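Local atomic coordinates of thiol-activated cytolysin (Desulfobulbus propionicus, PDB entry 6NAL), a protein that probably inserts into target membranes and assembles there into large oligomeric pores, as cholesterol-dependent cytolysins do. Residues 151-154 against 158-161; 110-115 against 126-131; 399-404 against 410-415. All blocks are in the same frame, centred on the assembly; numbering follows the deposited sequence.

Contact 1. Residues 151-154 against 158-161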
# COMPACT_ATOMS: atom_id res chain seq x y z
N SER A 151 -10.46 -17.20 5.94
CA SER A 151 -9.33 -16.82 5.10
C SER A 151 -9.74 -17.02 3.66
O SER A 151 -10.51 -17.94 3.33
CB SER A 151 -8.08 -17.63 5.47
OG SER A 151 -6.97 -17.32 4.58
N LEU A 152 -9.30 -16.13 2.79
CA LEU A 152 -9.18 -16.45 1.37
C LEU A 152 -8.30 -17.67 1.22
O LEU A 152 -7.44 -17.93 2.07
CB LEU A 152 -8.56 -15.28 0.64
CG LEU A 152 -9.38 -14.02 0.39
CD1 LEU A 152 -8.40 -12.88 -0.07
CD2 LEU A 152 -10.47 -14.33 -0.58
N VAL A 153 -8.51 -18.45 0.16
CA VAL A 153 -7.71 -19.65 -0.08
C VAL A 153 -7.30 -19.66 -1.55
O VAL A 153 -8.16 -19.59 -2.45
CB VAL A 153 -8.43 -20.97 0.31
CG1 VAL A 153 -9.14 -20.83 1.69
CG2 VAL A 153 -9.45 -21.41 -0.66
N TYR A 154 -6.00 -19.75 -1.78
CA TYR A 154 -5.46 -19.72 -3.12
C TYR A 154 -5.50 -21.09 -3.74
O TYR A 154 -5.83 -21.21 -4.91
CB TYR A 154 -4.01 -19.22 -3.10
CG TYR A 154 -3.29 -19.14 -4.47
CD1 TYR A 154 -3.70 -18.25 -5.48
CD2 TYR A 154 -2.18 -19.96 -4.72
CE1 TYR A 154 -3.02 -18.21 -6.72
CE2 TYR A 154 -1.50 -19.90 -5.92
CZ TYR A 154 -1.92 -19.02 -6.91
OH TYR A 154 -1.24 -18.98 -8.11
N GLU A 158 -2.95 -24.14 0.78
CA GLU A 158 -3.21 -23.11 1.75
C GLU A 158 -4.38 -23.55 2.61
O GLU A 158 -4.38 -23.31 3.81
CB GLU A 158 -3.51 -21.75 1.10
CG GLU A 158 -3.23 -20.56 2.07
CD GLU A 158 -3.88 -19.21 1.70
OE1 GLU A 158 -4.30 -19.03 0.53
OE2 GLU A 158 -3.99 -18.32 2.60
N LEU A 159 -5.36 -24.22 1.99
CA LEU A 159 -6.51 -24.74 2.70
C LEU A 159 -6.08 -25.72 3.76
O LEU A 159 -6.42 -25.56 4.94
CB LEU A 159 -7.48 -25.43 1.73
CG LEU A 159 -8.94 -25.45 2.17
CD1 LEU A 159 -9.97 -25.49 1.07
CD2 LEU A 159 -9.17 -26.69 3.04
N MSE A 160 -5.32 -26.73 3.39
CA MSE A 160 -4.97 -27.77 4.35
C MSE A 160 -4.21 -27.16 5.49
O MSE A 160 -4.44 -27.47 6.62
CB MSE A 160 -4.15 -28.86 3.71
CG MSE A 160 -5.00 -29.92 3.00
SE MSE A 160 -3.88 -30.86 1.67
CE MSE A 160 -2.45 -31.44 2.82
N LEU A 161 -3.32 -26.22 5.19
CA LEU A 161 -2.45 -25.71 6.24
C LEU A 161 -3.15 -24.75 7.21
O LEU A 161 -2.76 -24.64 8.36
CB LEU A 161 -1.27 -24.99 5.60
CG LEU A 161 -0.15 -24.67 6.55
CD1 LEU A 161 0.36 -25.92 7.26
CD2 LEU A 161 1.00 -23.97 5.78
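Glu158 sends its CG anti to the backbone N (chi1 -157°) and stays extended beyond it, which carries the carboxylate off helix 156-163 and back to the backbone of residues 151-154. There OE1 of Glu158 takes the N-H of Tyr154 at 3.0 Å, nearly along its own C-O axis and with an N-H...O angle of 152°. The same oxygen also lies against the CA of Val153 and the CB of Tyr154, so this branch of the carboxylate is tucked against the backbone of Val153 and Tyr154. OE2 lies on the Ser151 side, 3.7 Å from Ser151 OG, too far for a direct bond. Lys162 joins the two instead, forming a salt bridge to Glu158 OE2 and a hydrogen bond to Ser151 OG. The serine oxygen also closes back on its own strand, donating to Leu152 O at 2.6 Å in the carbonyl plane, on a lone pair. Away from the carboxylate the contact is apolar and light: Val153 CG2 reaches Leu159 CD1 at 4.5 Å, and both side chains also rest on Leu190 of strand 187-202. Compared with known cytolysins, helix 156-163 probably opens the first of the two helical clusters that refold into membrane-spanning hairpins. A bound imidazole, probably from the crystallisation liquor, sits about 3 Å from the Glu158 side chain. With one oxygen on a backbone N-H and the other on a lysine, the carboxylate is likely to stay ionised, tying residues 151-154 to the helix through polar bonds.

Contact 2. Residues 110-115 against 126-131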
# COMPACT_ATOMS: atom_id res chain seq x y z
N ILE A 110 -12.10 -41.22 32.90
CA ILE A 110 -12.28 -42.66 33.06
C ILE A 110 -11.34 -43.35 32.07
O ILE A 110 -11.28 -42.96 30.90
CB ILE A 110 -13.75 -43.08 32.82
CG1 ILE A 110 -14.69 -42.52 33.90
CG2 ILE A 110 -13.86 -44.59 32.80
CD1 ILE A 110 -16.16 -42.78 33.68
N SER A 111 -10.62 -44.37 32.53
CA SER A 111 -9.78 -45.13 31.62
C SER A 111 -10.10 -46.63 31.65
O SER A 111 -10.84 -47.16 32.48
CB SER A 111 -8.28 -44.85 31.89
OG SER A 111 -7.81 -45.30 33.14
N PHE A 112 -9.58 -47.31 30.64
CA PHE A 112 -9.83 -48.71 30.44
C PHE A 112 -8.64 -49.25 29.67
O PHE A 112 -7.95 -48.51 28.96
CB PHE A 112 -11.17 -48.93 29.74
CG PHE A 112 -11.20 -48.52 28.35
CD1 PHE A 112 -11.73 -47.30 27.99
CD2 PHE A 112 -10.73 -49.36 27.37
CE1 PHE A 112 -11.76 -46.90 26.68
CE2 PHE A 112 -10.75 -48.97 26.03
CZ PHE A 112 -11.27 -47.74 25.69
N LYS A 113 -8.32 -50.50 29.94
CA LYS A 113 -7.13 -51.15 29.41
C LYS A 113 -7.64 -52.22 28.46
O LYS A 113 -8.46 -53.04 28.84
CB LYS A 113 -6.29 -51.75 30.54
CG LYS A 113 -4.78 -51.76 30.29
CD LYS A 113 -4.10 -52.54 31.40
CE LYS A 113 -3.00 -51.73 32.09
NZ LYS A 113 -1.93 -51.26 31.15
N VAL A 114 -7.18 -52.19 27.22
CA VAL A 114 -7.53 -53.22 26.25
C VAL A 114 -6.43 -53.29 25.19
O VAL A 114 -5.58 -52.38 25.07
CB VAL A 114 -8.90 -52.97 25.58
CG1 VAL A 114 -8.90 -51.66 24.84
CG2 VAL A 114 -9.23 -54.12 24.64
N VAL A 115 -6.44 -54.36 24.41
CA VAL A 115 -5.53 -54.43 23.27
C VAL A 115 -5.99 -53.43 22.21
O VAL A 115 -7.14 -53.49 21.76
CB VAL A 115 -5.46 -55.86 22.69
CG1 VAL A 115 -5.04 -56.83 23.80
CG2 VAL A 115 -6.76 -56.27 22.08
N ASN A 126 -17.48 -46.01 23.54
CA ASN A 126 -18.92 -45.90 23.52
C ASN A 126 -19.55 -46.38 24.81
O ASN A 126 -20.67 -45.96 25.13
CB ASN A 126 -19.48 -46.68 22.35
CG ASN A 126 -19.38 -45.91 21.07
OD1 ASN A 126 -19.47 -44.66 21.04
ND2 ASN A 126 -19.21 -46.63 20.00
N ASP A 127 -18.86 -47.24 25.56
CA ASP A 127 -19.35 -47.62 26.88
C ASP A 127 -19.25 -46.45 27.85
O ASP A 127 -20.26 -46.00 28.40
CB ASP A 127 -18.58 -48.83 27.39
CG ASP A 127 -19.13 -49.34 28.70
OD1 ASP A 127 -18.31 -49.76 29.55
OD2 ASP A 127 -20.37 -49.29 28.88
N ILE A 128 -18.04 -45.92 28.05
CA ILE A 128 -17.86 -44.73 28.88
C ILE A 128 -18.82 -43.61 28.47
O ILE A 128 -19.33 -42.86 29.31
CB ILE A 128 -16.40 -44.26 28.81
CG1 ILE A 128 -15.54 -45.38 29.37
CG2 ILE A 128 -16.21 -42.94 29.55
CD1 ILE A 128 -14.08 -45.11 29.27
N LEU A 129 -19.05 -43.44 27.16
CA LEU A 129 -20.01 -42.45 26.71
C LEU A 129 -21.42 -42.78 27.20
O LEU A 129 -22.17 -41.88 27.60
CB LEU A 129 -20.00 -42.37 25.19
CG LEU A 129 -19.05 -41.36 24.52
CD1 LEU A 129 -19.23 -41.50 23.03
CD2 LEU A 129 -19.38 -40.00 24.99
N SER A 130 -21.79 -44.06 27.13
CA SER A 130 -23.10 -44.49 27.60
C SER A 130 -23.29 -44.14 29.07
O SER A 130 -24.30 -43.54 29.45
CB SER A 130 -23.27 -45.98 27.36
OG SER A 130 -23.40 -46.22 25.97
N LYS A 131 -22.30 -44.44 29.90
CA LYS A 131 -22.45 -44.17 31.32
C LYS A 131 -22.52 -42.69 31.57
O LYS A 131 -23.11 -42.26 32.56
CB LYS A 131 -21.32 -44.82 32.12
CG LYS A 131 -21.10 -46.36 31.90
CD LYS A 131 -22.38 -47.14 31.57
CE LYS A 131 -22.11 -48.55 30.97
NZ LYS A 131 -20.86 -49.15 31.51
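The Phe112 ring is met at its rim, not over a face, by the helix: Ile128 CD1 comes in near the ring plane and stops 3.5 Å from Phe112 CD1. At the opposite corner of the ring, by CE2, the CG1 methyl of Val114 from the same strand also lies in plane. Phe112 carries its CG between the backbone N and the carbonyl carbon (chi1 70°), a rotamer that presents the CD1 corner to the isoleucine, and the two side chains cross at a slant. Ile110 supplies the other half of the grip. Its CG2 touches Ile128 CD1 at 3.6 Å, while its CB and CD1 each lie 4.1 Å from Ile128 CG2, as the two isoleucines slide past one another in opposite directions. Ile128 is therefore the one buried side chain to which both strand residues turn. In the fold this is a beta-hairpin with a helix laid against it: strands 98-103 and 110-114 pair antiparallel, and helix 118-133, reached through a short connection, folds back over one side of them. The alternation of a strand is plain here, with Ile110 and Phe112 directed at the helix and Ser111 away from it. The hairpin partner joins in, Val102 touching Ile128 and Ile100 touching Phe112. No hydrogen bond links the two segments; within the helix Ser130 OG donates to Asn126 O at 2.9 Å, tilted 19° from the carbonyl plane, and that carbonyl also accepts the backbone N-H of Ser130 at 3.0 Å.

Contact 3. Residues 399-404 against 410-415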
# COMPACT_ATOMS: atom_id res chain seq x y z
N LYS A 399 -1.12 17.21 -16.09
CA LYS A 399 -2.16 17.61 -17.02
C LYS A 399 -2.82 18.91 -16.54
O LYS A 399 -2.66 19.34 -15.39
CB LYS A 399 -3.23 16.55 -17.18
CG LYS A 399 -2.77 15.20 -17.64
CD LYS A 399 -2.59 15.15 -19.14
CE LYS A 399 -2.58 13.68 -19.59
NZ LYS A 399 -1.80 13.47 -20.85
N GLY A 400 -3.56 19.53 -17.44
CA GLY A 400 -4.13 20.83 -17.19
C GLY A 400 -5.47 20.96 -17.87
O GLY A 400 -5.66 20.50 -18.99
N TRP A 401 -6.40 21.61 -17.20
CA TRP A 401 -7.65 21.95 -17.84
C TRP A 401 -7.42 22.86 -19.03
O TRP A 401 -6.63 23.81 -18.95
CB TRP A 401 -8.54 22.66 -16.85
CG TRP A 401 -9.85 23.05 -17.36
CD1 TRP A 401 -10.70 22.29 -18.09
CD2 TRP A 401 -10.51 24.30 -17.16
NE1 TRP A 401 -11.85 22.98 -18.35
CE2 TRP A 401 -11.75 24.22 -17.80
CE3 TRP A 401 -10.15 25.48 -16.53
CZ2 TRP A 401 -12.65 25.26 -17.79
CZ3 TRP A 401 -11.03 26.52 -16.52
CH2 TRP A 401 -12.28 26.40 -17.14
N GLU A 402 -8.16 22.61 -20.12
CA GLU A 402 -7.94 23.36 -21.36
C GLU A 402 -8.24 24.84 -21.17
O GLU A 402 -7.63 25.70 -21.83
CB GLU A 402 -8.79 22.76 -22.49
CG GLU A 402 -10.30 23.17 -22.50
CD GLU A 402 -11.24 22.06 -23.04
OE1 GLU A 402 -11.76 21.25 -22.21
OE2 GLU A 402 -11.46 21.98 -24.28
N GLY A 403 -9.14 25.17 -20.22
CA GLY A 403 -9.53 26.54 -19.97
C GLY A 403 -8.60 27.37 -19.11
O GLY A 403 -8.93 28.52 -18.81
N ASN A 404 -7.48 26.81 -18.66
CA ASN A 404 -6.61 27.49 -17.72
C ASN A 404 -6.20 28.84 -18.27
O ASN A 404 -5.95 28.99 -19.46
CB ASN A 404 -5.38 26.64 -17.44
CG ASN A 404 -5.69 25.51 -16.49
OD1 ASN A 404 -6.83 25.38 -16.01
ND2 ASN A 404 -4.72 24.68 -16.24
N ALA A 410 -19.20 37.42 -15.72
CA ALA A 410 -20.67 37.41 -15.61
C ALA A 410 -20.97 36.07 -15.02
O ALA A 410 -20.14 35.59 -14.25
CB ALA A 410 -21.37 37.64 -16.93
N PRO A 411 -22.10 35.41 -15.32
CA PRO A 411 -22.26 34.06 -14.77
C PRO A 411 -21.52 33.07 -15.66
O PRO A 411 -21.74 33.02 -16.87
CB PRO A 411 -23.78 33.82 -14.79
CG PRO A 411 -24.24 34.61 -15.98
CD PRO A 411 -23.30 35.84 -16.05
N PHE A 412 -20.59 32.35 -15.05
CA PHE A 412 -19.81 31.30 -15.69
C PHE A 412 -19.86 30.08 -14.80
O PHE A 412 -19.80 30.21 -13.57
CB PHE A 412 -18.37 31.68 -15.88
CG PHE A 412 -17.51 30.53 -16.27
CD1 PHE A 412 -17.66 29.95 -17.54
CD2 PHE A 412 -16.57 30.02 -15.39
CE1 PHE A 412 -16.88 28.88 -17.92
CE2 PHE A 412 -15.77 28.95 -15.78
CZ PHE A 412 -15.93 28.36 -17.04
N SER A 413 -19.93 28.91 -15.41
CA SER A 413 -20.15 27.67 -14.68
C SER A 413 -19.81 26.48 -15.58
O SER A 413 -20.40 26.32 -16.64
CB SER A 413 -21.59 27.61 -14.21
OG SER A 413 -21.86 26.36 -13.60
N THR A 414 -18.86 25.65 -15.16
CA THR A 414 -18.50 24.47 -15.93
C THR A 414 -18.15 23.34 -14.99
O THR A 414 -17.95 23.52 -13.78
CB THR A 414 -17.36 24.79 -16.94
OG1 THR A 414 -17.27 23.73 -17.91
CG2 THR A 414 -16.00 25.03 -16.28
N THR A 415 -18.17 22.13 -15.55
CA THR A 415 -17.84 20.93 -14.82
C THR A 415 -16.64 20.31 -15.51
O THR A 415 -16.68 20.09 -16.73
CB THR A 415 -19.04 19.99 -14.76
OG1 THR A 415 -20.04 20.54 -13.89
CG2 THR A 415 -18.64 18.64 -14.19
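Two facing sheets of the C-terminal beta-sandwich domain meet here: strand 394-408 is an outermost strand of a four-stranded antiparallel sheet, and strand 412-418 pairs with strand 349-372 in the other sheet. Trp401 bridges the gap. Its CG stands anti to the backbone N (chi1 -179°), so the indole reaches out from the strand until the six-membered ring arrives at the second sheet. There CZ2 of Trp401 lies 3.7 Å from the CG2 methyl of Thr414, which approaches the ring obliquely. CH2 of Trp401 touches CZ of Phe412 at 4.1 Å, and each of these atoms lies near the plane of the other ring. The two aromatics thus meet edge against edge, coming from opposite directions, and neither lies over the face of the other. Thr414 and Phe412 alternate with Ser413 along the strand, so both point toward the indole. Leu370 of strand 349-372 adds a further touch on Trp401. On its own side the tryptophan starts a type I beta turn, closed by Asn404 N donating to Trp401 O at 3.1 Å. This turn folds the chain back over the indole and sets Gly403 N 3.4 Å above the plane, over the ring centre. Asn404 OD1 in turn accepts from Val382 N on neighbouring strand 378-389. No hydrogen bond joins the two segments. With the nearest CA atoms, Trp401 and Thr415, 10.7 Å apart, the spacing and purely side-chain contact are those of sheets packed face to face in a beta-sandwich.

How the contacts relate
Along the chain the order is contact 2, contact 1, contact 3, each closing before the next opens. Contacts 1 and 2 have centres 37 Å apart and reach the same large antiparallel sheet, in which long strand 187-202 pairs with both 98-103 and 147-152; helix 118-133 and strand 147-152 follow each other in the chain. Contact 3 belongs to the separate C-terminal sandwich, its centre 52 Å from that of contact 1 and 86 Å from that of contact 2, with contacts 2 and 3 on opposite sides of the chain's centre. This elongated layout is consistent with a cytolysin whose C-terminal domain meets the membrane while helical clusters beside the central sheet, probably including contact 1, refold into membrane hairpins.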